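Local coordinates for methylated-DNA--protein-cysteine methyltransferase (Thermococcus kodakarensis, PDB 1MGT) that repairs O6-methylguanine and O4-methylthymine in DNA by transferring the methyl group irreversibly to one of its own cysteines, at residues Glu83-Gly88 and Asn133-Val138; Pro140-Val145 and Lys161-Ile166. All blocks are in the same frame, centred on the assembly; numbering follows the deposited sequence.

Contact 1 of 2, residues Glu83-Gly88 and Asn133-Val138; sequences ELSFEG and NPYPIV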
loop_
_atom_site.group_PDB
_atom_site.type_symbol
_atom_site.label_atom_id
_atom_site.label_comp_id
_atom_site.label_asym_id
_atom_site.label_seq_id
_atom_site.Cartn_x
_atom_site.Cartn_y
_atom_site.Cartn_z
ATOM N N GLU A 83 -7.766 3.396 10.323
ATOM C CA GLU A 83 -6.476 3.290 10.995
ATOM C C GLU A 83 -5.415 4.190 10.355
ATOM O O GLU A 83 -4.342 4.364 10.943
ATOM C CB GLU A 83 -5.945 1.859 10.899
ATOM C CG GLU A 83 -6.908 0.756 11.261
ATOM C CD GLU A 83 -7.045 0.559 12.757
ATOM O OE1 GLU A 83 -6.421 1.325 13.521
ATOM O OE2 GLU A 83 -7.785 -0.365 13.149
ATOM N N LEU A 84 -5.682 4.734 9.180
ATOM C CA LEU A 84 -4.730 5.567 8.461
ATOM C C LEU A 84 -4.694 7.007 8.888
ATOM O O LEU A 84 -5.741 7.651 8.995
ATOM C CB LEU A 84 -5.036 5.505 6.938
ATOM C CG LEU A 84 -5.077 4.075 6.377
ATOM C CD1 LEU A 84 -5.428 4.096 4.886
ATOM C CD2 LEU A 84 -3.748 3.358 6.590
ATOM N N SER A 85 -3.494 7.578 9.082
ATOM C CA SER A 85 -3.455 8.976 9.492
ATOM C C SER A 85 -3.594 9.962 8.357
ATOM O O SER A 85 -3.982 11.121 8.596
ATOM C CB SER A 85 -2.109 9.276 10.199
ATOM O OG SER A 85 -1.117 9.312 9.176
ATOM N N PHE A 86 -3.257 9.604 7.121
ATOM C CA PHE A 86 -3.263 10.478 5.977
ATOM C C PHE A 86 -2.271 11.623 6.141
ATOM O O PHE A 86 -2.390 12.650 5.475
ATOM C CB PHE A 86 -4.642 11.013 5.542
ATOM C CG PHE A 86 -5.399 9.869 4.882
ATOM C CD1 PHE A 86 -6.347 9.168 5.579
ATOM C CD2 PHE A 86 -5.087 9.532 3.568
ATOM C CE1 PHE A 86 -7.035 8.108 5.004
ATOM C CE2 PHE A 86 -5.773 8.467 3.001
ATOM C CZ PHE A 86 -6.722 7.773 3.697
ATOM N N GLU A 87 -1.272 11.460 7.021
ATOM C CA GLU A 87 -0.260 12.504 7.177
ATOM C C GLU A 87 0.640 12.441 5.940
ATOM O O GLU A 87 0.980 11.331 5.517
ATOM C CB GLU A 87 0.606 12.238 8.430
ATOM C CG GLU A 87 -0.123 12.503 9.734
ATOM C CD GLU A 87 0.689 12.147 10.974
ATOM O OE1 GLU A 87 1.913 12.006 10.925
ATOM O OE2 GLU A 87 0.109 11.981 12.062
ATOM N N GLY A 88 0.965 13.579 5.353
ATOM C CA GLY A 88 1.799 13.687 4.176
ATOM C C GLY A 88 1.056 13.237 2.889
ATOM O O GLY A 88 1.727 12.887 1.927
ATOM N N ASN A 133 1.858 6.215 -3.074
ATOM C CA ASN A 133 1.030 5.653 -2.025
ATOM C C ASN A 133 1.864 5.164 -0.850
ATOM O O ASN A 133 2.658 4.238 -0.999
ATOM C CB ASN A 133 0.239 4.474 -2.652
ATOM C CG ASN A 133 -0.636 3.757 -1.652
ATOM O OD1 ASN A 133 -1.011 4.330 -0.635
ATOM N ND2 ASN A 133 -0.974 2.507 -1.979
ATOM N N PRO A 134 1.665 5.736 0.331
ATOM C CA PRO A 134 2.408 5.301 1.510
ATOM C C PRO A 134 1.758 4.122 2.179
ATOM O O PRO A 134 2.220 3.570 3.179
ATOM C CB PRO A 134 2.358 6.562 2.400
ATOM C CG PRO A 134 1.053 7.191 2.083
ATOM C CD PRO A 134 0.783 6.878 0.632
ATOM N N TYR A 135 0.596 3.630 1.651
ATOM C CA TYR A 135 -0.122 2.538 2.213
ATOM C C TYR A 135 -0.390 1.353 1.259
ATOM O O TYR A 135 -1.577 1.010 1.054
ATOM C CB TYR A 135 -1.509 3.028 2.704
ATOM C CG TYR A 135 -1.488 4.314 3.520
ATOM C CD1 TYR A 135 -2.280 5.382 3.125
ATOM C CD2 TYR A 135 -0.718 4.434 4.669
ATOM C CE1 TYR A 135 -2.303 6.556 3.862
ATOM C CE2 TYR A 135 -0.724 5.618 5.404
ATOM C CZ TYR A 135 -1.510 6.667 4.994
ATOM O OH TYR A 135 -1.549 7.856 5.707
ATOM N N PRO A 136 0.626 0.733 0.758
ATOM C CA PRO A 136 0.464 -0.451 -0.114
ATOM C C PRO A 136 -0.269 -1.520 0.668
ATOM O O PRO A 136 -0.341 -1.556 1.918
ATOM C CB PRO A 136 1.859 -0.865 -0.479
ATOM C CG PRO A 136 2.732 -0.299 0.598
ATOM C CD PRO A 136 2.079 1.011 0.965
ATOM N N ILE A 137 -0.883 -2.459 -0.062
ATOM C CA ILE A 137 -1.683 -3.536 0.450
ATOM C C ILE A 137 -3.068 -3.042 0.863
ATOM O O ILE A 137 -4.082 -3.405 0.240
ATOM C CB ILE A 137 -1.091 -4.397 1.568
ATOM C CG1 ILE A 137 0.285 -4.956 1.156
ATOM C CG2 ILE A 137 -2.040 -5.553 1.943
ATOM C CD1 ILE A 137 1.048 -5.509 2.357
ATOM N N VAL A 138 -3.157 -2.210 1.878
ATOM C CA VAL A 138 -4.431 -1.704 2.373
ATOM C C VAL A 138 -5.076 -0.791 1.334
ATOM O O VAL A 138 -6.290 -0.983 1.125
ATOM C CB VAL A 138 -4.282 -1.084 3.758
ATOM C CG1 VAL A 138 -3.656 -2.143 4.697
ATOM C CG2 VAL A 138 -3.363 0.114 3.723
HETATM O O HOH W 1 0.741 8.843 6.443
#
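Tyr135 meets Leu84 with a ring face and Phe86 with a ring edge. Leu84 CD2 lies over the Tyr135 ring as a CH-pi contact, 3.9 Å from the centroid and 15° off the normal. Leu84 CD1 rests on the same ring, 3.8 Å from Tyr135 CD1. The two side chains run past each other in opposite directions. With chi1 at -54°, Leu84 CG stands anti to its own carbonyl carbon, and both methyls are brought onto the ring. Pro134 CG covers the opposite face, which leaves the tyrosine ring sandwiched and is likely to limit its rotation. Leu84 CD2 also touches Val138 CG2, at 4.3 Å.

The Phe86 and Tyr135 rings form a T-shaped pair, with planes at 83°. Tyr135 CE1 points at the Phe86 face, 4.1 Å from Phe86 CE2. Phe86 N donates to Tyr135 OH at 2.8 Å, in a bent bond. Tyr135 OH in turn donates to a water at 2.6 Å. That water donates to Glu87 O and, weakly, to Ser85 OG. Ser85 OG also accepts from Glu87 N, an ST turn, and has a further hydrogen bond to Val24 O. An Asx turn, Tyr135 N to Asn133 OD1, shapes the backbone at the base of the tyrosine.

Both segments are loops beside strand 24-30, an outermost strand of the antiparallel sheet. Glu83 and Ser85 make backbone bonds to Val24, and Pro134 makes one to Ile27. Helix 91-103 adds Tyr97 against Pro134 and Lys94 in a cation-pi contact with Phe86. The contact thus lies where the N-terminal sheet meets this helix of the DNA-binding domain.

Contact 2 of 2, residues Pro140-Val145 and Lys161-Ile166; sequences PCHRVV and KFLLEI
Residues 140-145 form a 3-10 turn at 141-143 and enter strand 144-145, while residues 161-166 are helical, with His142 CA and Leu163 CA 7.0 Å apart. The His142 ring packs on this helix. Leu163 CD1 lies over one ring face, a CH-pi contact 3.9 Å from the centroid and 20° off the normal. Leu163 CB sits 3.6 Å from His142 CD2. The two side chains cross at about a right angle. His142 has CG between its backbone N and carbonyl carbon (chi1 52°), which swings the ring onto the helix.

Leu164 comes to the edge of the same ring, near its plane. Its CD2 also packs 3.5 Å from His142 O, a contact without a hydrogen bond. Leu164 CD1 reaches Val145 CG1 at 4.5 Å, so this leucine spans turn and strand, only loosely at the strand end.

The polar ends meet just beyond the helix segment. Glu167 OE1 takes a hydrogen bond from His142 NE2 and a salt bridge from Arg143 NH2. The Arg143 guanidinium lies with one face over Pro140 CB. Its NH1 is bonded to Val104 O, and its NH2 also to Asn77 OD1. Replacing His142 by an alanine is likely to leave Leu163 CD1 without its ring and Glu167 without one of its two mates here.

The sequence PCHRV is the signature of the MGMT family. It holds Cys141, the inferred methyl acceptor, and the neighbouring histidine bonded to a glutamate is consistent with the Cys-His-Glu network of its relatives.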
loop_
_atom_site.group_PDB
_atom_site.type_symbol
_atom_site.label_atom_id
_atom_site.label_comp_id
_atom_site.label_asym_id
_atom_site.label_seq_id
_atom_site.Cartn_x
_atom_site.Cartn_y
_atom_site.Cartn_z
ATOM N N PRO A 140 -5.400 -0.532 -2.190
ATOM C CA PRO A 140 -5.012 -1.483 -3.210
ATOM C C PRO A 140 -4.546 -1.039 -4.531
ATOM O O PRO A 140 -5.147 -1.416 -5.584
ATOM C CB PRO A 140 -6.250 -2.413 -3.224
ATOM C CG PRO A 140 -7.369 -1.422 -3.106
ATOM C CD PRO A 140 -6.869 -0.467 -2.009
ATOM N N CYS A 141 -3.385 -0.353 -4.596
ATOM C CA CYS A 141 -2.842 0.119 -5.852
ATOM C C CYS A 141 -2.351 -1.026 -6.732
ATOM O O CYS A 141 -2.167 -0.799 -7.943
ATOM C CB CYS A 141 -1.753 1.174 -5.606
ATOM S SG CYS A 141 -0.329 0.484 -4.750
ATOM N N HIS A 142 -2.245 -2.234 -6.203
ATOM C CA HIS A 142 -1.828 -3.388 -7.011
ATOM C C HIS A 142 -2.987 -3.786 -7.952
ATOM O O HIS A 142 -2.718 -4.534 -8.899
ATOM C CB HIS A 142 -1.454 -4.577 -6.162
ATOM C CG HIS A 142 -2.463 -4.983 -5.140
ATOM N ND1 HIS A 142 -2.645 -4.245 -3.979
ATOM C CD2 HIS A 142 -3.340 -5.997 -5.062
ATOM C CE1 HIS A 142 -3.589 -4.795 -3.244
ATOM N NE2 HIS A 142 -4.031 -5.886 -3.895
ATOM N N ARG A 143 -4.192 -3.325 -7.669
ATOM C CA ARG A 143 -5.351 -3.652 -8.535
ATOM C C ARG A 143 -5.446 -2.682 -9.709
ATOM O O ARG A 143 -6.351 -2.831 -10.558
ATOM C CB ARG A 143 -6.640 -3.587 -7.707
ATOM C CG ARG A 143 -6.642 -4.696 -6.644
ATOM C CD ARG A 143 -7.943 -4.706 -5.832
ATOM N NE ARG A 143 -7.665 -5.520 -4.632
ATOM C CZ ARG A 143 -8.262 -5.385 -3.461
ATOM N NH1 ARG A 143 -9.219 -4.491 -3.231
ATOM N NH2 ARG A 143 -7.848 -6.193 -2.462
ATOM N N VAL A 144 -4.556 -1.715 -9.788
ATOM C CA VAL A 144 -4.586 -0.750 -10.917
ATOM C C VAL A 144 -3.557 -1.228 -11.926
ATOM O O VAL A 144 -2.358 -1.308 -11.616
ATOM C CB VAL A 144 -4.289 0.666 -10.435
ATOM C CG1 VAL A 144 -4.346 1.647 -11.599
ATOM C CG2 VAL A 144 -5.248 1.063 -9.312
ATOM N N VAL A 145 -4.032 -1.650 -13.099
ATOM C CA VAL A 145 -3.163 -2.190 -14.141
ATOM C C VAL A 145 -3.188 -1.389 -15.438
ATOM O O VAL A 145 -3.911 -0.404 -15.556
ATOM C CB VAL A 145 -3.596 -3.642 -14.478
ATOM C CG1 VAL A 145 -3.471 -4.535 -13.248
ATOM C CG2 VAL A 145 -5.068 -3.672 -14.936
ATOM N N LYS A 161 2.360 -9.071 -8.773
ATOM C CA LYS A 161 1.846 -10.349 -9.257
ATOM C C LYS A 161 1.452 -11.274 -8.125
ATOM O O LYS A 161 0.449 -11.982 -8.166
ATOM C CB LYS A 161 2.898 -11.038 -10.131
ATOM C CG LYS A 161 2.779 -10.740 -11.604
ATOM C CD LYS A 161 3.940 -11.279 -12.418
ATOM C CE LYS A 161 4.116 -12.780 -12.266
ATOM N NZ LYS A 161 5.238 -13.287 -13.135
ATOM N N PHE A 162 2.250 -11.276 -7.052
ATOM C CA PHE A 162 1.961 -12.098 -5.889
ATOM C C PHE A 162 0.646 -11.690 -5.242
ATOM O O PHE A 162 -0.188 -12.530 -4.862
ATOM C CB PHE A 162 3.129 -12.005 -4.904
ATOM C CG PHE A 162 2.804 -12.525 -3.541
ATOM C CD1 PHE A 162 2.759 -13.877 -3.292
ATOM C CD2 PHE A 162 2.536 -11.626 -2.512
ATOM C CE1 PHE A 162 2.445 -14.345 -2.020
ATOM C CE2 PHE A 162 2.233 -12.089 -1.248
ATOM C CZ PHE A 162 2.187 -13.445 -1.014
ATOM N N LEU A 163 0.459 -10.365 -5.080
ATOM C CA LEU A 163 -0.756 -9.859 -4.514
ATOM C C LEU A 163 -1.947 -10.197 -5.441
ATOM O O LEU A 163 -2.967 -10.627 -4.927
ATOM C CB LEU A 163 -0.717 -8.345 -4.285
ATOM C CG LEU A 163 0.284 -7.920 -3.156
ATOM C CD1 LEU A 163 0.227 -6.416 -2.989
ATOM C CD2 LEU A 163 -0.058 -8.666 -1.881
ATOM N N LEU A 164 -1.780 -10.025 -6.745
ATOM C CA LEU A 164 -2.926 -10.349 -7.632
ATOM C C LEU A 164 -3.257 -11.820 -7.584
ATOM O O LEU A 164 -4.434 -12.208 -7.552
ATOM C CB LEU A 164 -2.659 -9.863 -9.057
ATOM C CG LEU A 164 -2.681 -8.313 -9.175
ATOM C CD1 LEU A 164 -2.190 -7.851 -10.533
ATOM C CD2 LEU A 164 -4.086 -7.794 -8.877
ATOM N N GLU A 165 -2.238 -12.668 -7.558
ATOM C CA GLU A 165 -2.451 -14.112 -7.513
ATOM C C GLU A 165 -3.219 -14.539 -6.288
ATOM O O GLU A 165 -4.177 -15.330 -6.334
ATOM C CB GLU A 165 -1.089 -14.827 -7.596
ATOM C CG GLU A 165 -1.218 -16.305 -7.203
ATOM C CD GLU A 165 -0.024 -17.130 -7.627
ATOM O OE1 GLU A 165 -0.246 -18.298 -8.028
ATOM O OE2 GLU A 165 1.116 -16.618 -7.561
ATOM N N ILE A 166 -2.844 -13.988 -5.133
ATOM C CA ILE A 166 -3.464 -14.246 -3.850
ATOM C C ILE A 166 -4.934 -13.874 -3.846
ATOM O O ILE A 166 -5.768 -14.459 -3.151
ATOM C CB ILE A 166 -2.716 -13.393 -2.786
ATOM C CG1 ILE A 166 -1.423 -14.096 -2.366
ATOM C CG2 ILE A 166 -3.576 -13.028 -1.607
ATOM C CD1 ILE A 166 -1.586 -15.200 -1.349
#

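Overall arrangement
Both contacts are buried, and their centres are about 17 Å apart. They are built from different elements: contact 1 joins two loops beside strand 24-30, and contact 2 sets a 3-10 turn and a short strand on helix 157-166. Contact 1 combines aromatic packing with a hydroxyl and a water. Contact 2 sets leucine carbons against a histidine ring and a carbonyl oxygen, without a hydrogen bond, and has charges gathered at Glu167. The chain runs from residues 133-138 almost directly into 140-145. Asn133 ND2 packs 3.5 Å from Cys141 SG, so segment 133-138 also borders the inferred nucleophile. Asn77 ties the two further, bonding to Val138 O and to Arg143 NH2.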